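Local coordinates for TT1561 protein (Thermus thermophilus, PDB 1UF3) that is of unknown function but binds calcium and, as a member of the calcineurin-like metallophosphoesterase superfamily, is probably a metal-dependent phosphoesterase, at residues P150-F155 / P181-V186; S12-D17 / I36-N41. All blocks are in the same frame, centred on the assembly; numbering follows the deposited sequence.

Contact 1 of 2, residues P150-F155 / P181-V186; sequences PKIFLF and PLLVLV
F153 and L183 open the regular backbone ladder between the parallel strands 151-155 and 183-186, whose axes approach to 4.8 Å. F153 N donates to L183 O (3.0 Å), L185 N to F153 O (2.9 Å) and F155 N to L185 O, the last with the donor nearly along the C=O axis (C=O...N 175°). Before this ladder K151 O takes two donors, L182 N at 2.8 Å through a bent bond and L183 N through a weak, longer one, which marks the irregular entry into the second strand. Aromatic contacts lie on the face of F153 and F155. P181 CB stands over the centre of the F153 ring, 4.0 Å from its centroid and 11° off the normal, a CH-pi contact; V184 CG1 meets the F155 ring at its edge, 3.8 Å from F155 CD1. On the other face the packing is aliphatic: I152 CG2 touches L183 CD2 at 3.9 Å. Helix 170-179 covers the aromatic face through I176, completing a beta-alpha-beta unit, while K151 NZ turns off to H179. The chemistry implies a buried parallel pairing: main-chain amides and carbonyls set the register, and apolar groups close both faces.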
# COMPACT_ATOMS: atom_id res chain seq x y z
N PRO A 150 -23.10 -10.83 -10.07
CA PRO A 150 -23.35 -11.80 -9.01
C PRO A 150 -24.10 -10.96 -7.94
O PRO A 150 -23.70 -9.82 -7.67
CB PRO A 150 -21.95 -12.16 -8.53
CG PRO A 150 -21.09 -11.94 -9.77
CD PRO A 150 -21.66 -10.71 -10.37
N LYS A 151 -25.17 -11.49 -7.35
CA LYS A 151 -25.95 -10.75 -6.34
C LYS A 151 -25.73 -11.15 -4.88
O LYS A 151 -25.47 -12.32 -4.57
CB LYS A 151 -27.45 -10.85 -6.64
CG LYS A 151 -27.86 -10.28 -7.99
CD LYS A 151 -29.29 -10.65 -8.34
CE LYS A 151 -29.63 -10.35 -9.78
NZ LYS A 151 -30.95 -10.90 -10.22
N ILE A 152 -25.80 -10.16 -3.98
CA ILE A 152 -25.67 -10.37 -2.53
C ILE A 152 -26.94 -9.75 -1.94
O ILE A 152 -27.19 -8.55 -2.11
CB ILE A 152 -24.43 -9.66 -1.94
CG1 ILE A 152 -23.15 -10.29 -2.50
CG2 ILE A 152 -24.46 -9.76 -0.40
CD1 ILE A 152 -21.85 -9.79 -1.88
N PHE A 153 -27.76 -10.58 -1.29
CA PHE A 153 -29.02 -10.14 -0.70
C PHE A 153 -28.94 -10.06 0.81
O PHE A 153 -28.30 -10.88 1.44
CB PHE A 153 -30.17 -11.11 -1.05
CG PHE A 153 -30.67 -11.03 -2.48
CD1 PHE A 153 -30.17 -10.10 -3.39
CD2 PHE A 153 -31.68 -11.88 -2.90
CE1 PHE A 153 -30.67 -10.02 -4.67
CE2 PHE A 153 -32.19 -11.81 -4.20
CZ PHE A 153 -31.68 -10.88 -5.08
N LEU A 154 -29.61 -9.07 1.38
CA LEU A 154 -29.67 -8.92 2.84
C LEU A 154 -31.14 -8.94 3.24
O LEU A 154 -31.93 -8.16 2.75
CB LEU A 154 -29.04 -7.59 3.29
CG LEU A 154 -27.56 -7.64 3.65
CD1 LEU A 154 -26.73 -7.79 2.36
CD2 LEU A 154 -27.16 -6.37 4.41
N PHE A 155 -31.51 -9.88 4.09
CA PHE A 155 -32.91 -9.95 4.55
C PHE A 155 -32.89 -10.15 6.05
O PHE A 155 -31.91 -10.65 6.63
CB PHE A 155 -33.65 -11.19 4.02
CG PHE A 155 -33.80 -11.26 2.55
CD1 PHE A 155 -33.30 -12.38 1.86
CD2 PHE A 155 -34.54 -10.32 1.87
CE1 PHE A 155 -33.56 -12.55 0.52
CE2 PHE A 155 -34.80 -10.47 0.53
CZ PHE A 155 -34.31 -11.60 -0.15
N PRO A 181 -29.14 -15.53 -6.01
CA PRO A 181 -28.02 -14.73 -5.51
C PRO A 181 -26.88 -15.61 -5.11
O PRO A 181 -27.08 -16.78 -4.76
CB PRO A 181 -28.60 -13.99 -4.31
CG PRO A 181 -29.72 -14.95 -3.84
CD PRO A 181 -30.33 -15.37 -5.15
N LEU A 182 -25.69 -15.04 -5.13
CA LEU A 182 -24.49 -15.71 -4.75
C LEU A 182 -24.43 -15.89 -3.24
O LEU A 182 -24.02 -16.94 -2.75
CB LEU A 182 -23.30 -14.89 -5.19
CG LEU A 182 -21.96 -15.46 -4.76
CD1 LEU A 182 -21.70 -16.69 -5.59
CD2 LEU A 182 -20.85 -14.42 -4.97
N LEU A 183 -24.79 -14.84 -2.50
CA LEU A 183 -24.79 -14.88 -1.04
C LEU A 183 -26.08 -14.25 -0.53
O LEU A 183 -26.60 -13.30 -1.12
CB LEU A 183 -23.58 -14.13 -0.46
CG LEU A 183 -23.68 -13.65 1.00
CD1 LEU A 183 -23.67 -14.85 1.98
CD2 LEU A 183 -22.54 -12.70 1.31
N VAL A 184 -26.62 -14.82 0.54
CA VAL A 184 -27.83 -14.31 1.17
C VAL A 184 -27.49 -14.27 2.66
O VAL A 184 -27.09 -15.29 3.25
CB VAL A 184 -29.04 -15.26 0.96
CG1 VAL A 184 -30.30 -14.68 1.66
CG2 VAL A 184 -29.31 -15.45 -0.51
N LEU A 185 -27.60 -13.10 3.25
CA LEU A 185 -27.33 -12.96 4.68
C LEU A 185 -28.68 -12.75 5.40
O LEU A 185 -29.51 -11.95 4.96
CB LEU A 185 -26.41 -11.76 4.95
CG LEU A 185 -24.90 -12.00 4.79
CD1 LEU A 185 -24.15 -10.67 4.81
CD2 LEU A 185 -24.40 -12.88 5.93
N VAL A 186 -28.92 -13.48 6.49
CA VAL A 186 -30.19 -13.30 7.21
C VAL A 186 -29.95 -13.17 8.71
O VAL A 186 -28.91 -13.57 9.23
CB VAL A 186 -31.19 -14.49 6.95
CG1 VAL A 186 -31.60 -14.53 5.49
CG2 VAL A 186 -30.56 -15.82 7.39

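Contact 2 of 2, residues S12-D17 / I36-N41; sequences SNPMGD and IALIGN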
# COMPACT_ATOMS: atom_id res chain seq x y z
N SER A 12 -25.94 -9.69 12.85
CA SER A 12 -27.32 -9.24 12.81
C SER A 12 -27.87 -8.85 14.18
O SER A 12 -27.24 -9.05 15.20
CB SER A 12 -28.21 -10.35 12.26
OG SER A 12 -28.21 -11.44 13.17
N ASN A 13 -29.06 -8.27 14.17
CA ASN A 13 -29.77 -7.91 15.38
C ASN A 13 -28.97 -7.38 16.56
O ASN A 13 -29.06 -7.92 17.65
CB ASN A 13 -30.58 -9.13 15.83
CG ASN A 13 -31.68 -8.77 16.79
OD1 ASN A 13 -32.63 -8.07 16.43
ND2 ASN A 13 -31.56 -9.25 18.03
N PRO A 14 -28.16 -6.32 16.38
CA PRO A 14 -27.39 -5.78 17.51
C PRO A 14 -28.28 -5.19 18.64
O PRO A 14 -27.84 -5.05 19.78
CB PRO A 14 -26.50 -4.72 16.86
CG PRO A 14 -27.32 -4.28 15.65
CD PRO A 14 -27.84 -5.60 15.13
N MSE A 15 -29.52 -4.86 18.31
CA MSE A 15 -30.49 -4.31 19.25
C MSE A 15 -30.00 -3.16 20.15
O MSE A 15 -30.18 -3.20 21.38
CB MSE A 15 -31.07 -5.43 20.13
CG MSE A 15 -32.12 -6.32 19.46
SE MSE A 15 -33.84 -5.52 19.21
CE MSE A 15 -34.45 -5.67 21.06
N GLY A 16 -29.37 -2.15 19.55
CA GLY A 16 -28.90 -1.01 20.31
C GLY A 16 -27.68 -1.18 21.19
O GLY A 16 -27.29 -0.24 21.89
N ASP A 17 -27.07 -2.36 21.15
CA ASP A 17 -25.87 -2.60 21.96
C ASP A 17 -24.67 -1.91 21.31
O ASP A 17 -23.95 -2.51 20.49
CB ASP A 17 -25.60 -4.10 22.05
CG ASP A 17 -24.63 -4.44 23.14
OD1 ASP A 17 -23.86 -3.55 23.53
OD2 ASP A 17 -24.61 -5.61 23.60
N ILE A 36 -18.51 -4.81 5.28
CA ILE A 36 -19.30 -5.15 6.45
C ILE A 36 -20.74 -5.22 5.99
O ILE A 36 -21.20 -4.40 5.19
CB ILE A 36 -19.22 -4.04 7.53
CG1 ILE A 36 -17.85 -4.04 8.21
CG2 ILE A 36 -20.37 -4.21 8.52
CD1 ILE A 36 -17.59 -2.87 9.16
N ALA A 37 -21.46 -6.23 6.47
CA ALA A 37 -22.86 -6.37 6.15
C ALA A 37 -23.57 -6.52 7.49
O ALA A 37 -23.17 -7.34 8.32
CB ALA A 37 -23.10 -7.59 5.28
N LEU A 38 -24.60 -5.72 7.72
CA LEU A 38 -25.28 -5.78 9.00
C LEU A 38 -26.80 -5.79 8.86
O LEU A 38 -27.40 -4.92 8.21
CB LEU A 38 -24.79 -4.63 9.88
CG LEU A 38 -25.23 -4.59 11.35
CD1 LEU A 38 -24.33 -3.63 12.19
CD2 LEU A 38 -26.67 -4.17 11.37
N ILE A 39 -27.41 -6.81 9.47
CA ILE A 39 -28.84 -7.04 9.43
C ILE A 39 -29.48 -6.57 10.74
O ILE A 39 -28.93 -6.83 11.80
CB ILE A 39 -29.16 -8.55 9.26
CG1 ILE A 39 -28.41 -9.14 8.05
CG2 ILE A 39 -30.64 -8.75 9.05
CD1 ILE A 39 -28.93 -8.63 6.71
N GLY A 40 -30.64 -5.90 10.67
CA GLY A 40 -31.29 -5.43 11.89
C GLY A 40 -31.76 -6.58 12.78
O GLY A 40 -31.50 -7.74 12.46
N ASN A 41 -32.45 -6.30 13.88
CA ASN A 41 -32.80 -4.95 14.33
C ASN A 41 -31.56 -4.18 14.74
O ASN A 41 -30.78 -4.65 15.57
CB ASN A 41 -33.75 -5.01 15.54
CG ASN A 41 -35.00 -5.82 15.27
OD1 ASN A 41 -35.81 -5.48 14.40
ND2 ASN A 41 -35.17 -6.90 16.02
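N13 and N41 lock the loop after strand 7-12 onto the end of strand 35-39. N13 OD1 accepts from N41 N at 3.1 Å and, weakly, from N41 ND2 at 2.8 Å; the side chains lie side by side with their amide planes 68° apart. With chi1 at -162°, N13 CG swings beside its own carbonyl carbon, which brings OD1 over to N41. The backbone is gripped as well: N13 N gives a bent bond to I39 O and a weak one to G40 O, and M15 N reaches N41 O at 3.0 Å. A cis peptide joins G40 to N41. S12 and I39 form the single parallel bridge, their CB atoms 3.6 Å apart. The M15-D17 end is looser: the selenium of selenomethionine M15 rests on N41 CB at 3.7 Å, and the type I' turn P14-D17 leads away toward helix 18-25, with G16 and D17 touching nothing of 36-41. The two asparagines lie in the sort of strand-end loops that carry the metal site in this superfamily, though no metal is bound to them here. Around them, Q73 N holds N41 OD1, G205 O and G188 N hold S12 OG, F55 of helix 49-59 covers P14 and L38, and D17 caps helix 18-25.

Both contacts are largely buried, but they belong to different sheets: contact 1 pairs two strands of the branched seven-stranded sheet, whereas contact 2 lies at the end of the pairing of strands 7-12 and 35-39 in the six-stranded sheet. Their centres are 16 Å apart, yet the sheets pack directly, with L185 CD1 3.3 Å from A37 CB and L154 CG 3.5 Å from I39 CD1. Contact 1 is mainly a backbone ladder with apolar side chains; contact 2 replaces the ladder, beyond its one bridge, with an asparagine side chain and the carbonyls of I39, G40 and N41. Each contact holds its own sheet together, and the two sheets meet through these apolar side chains.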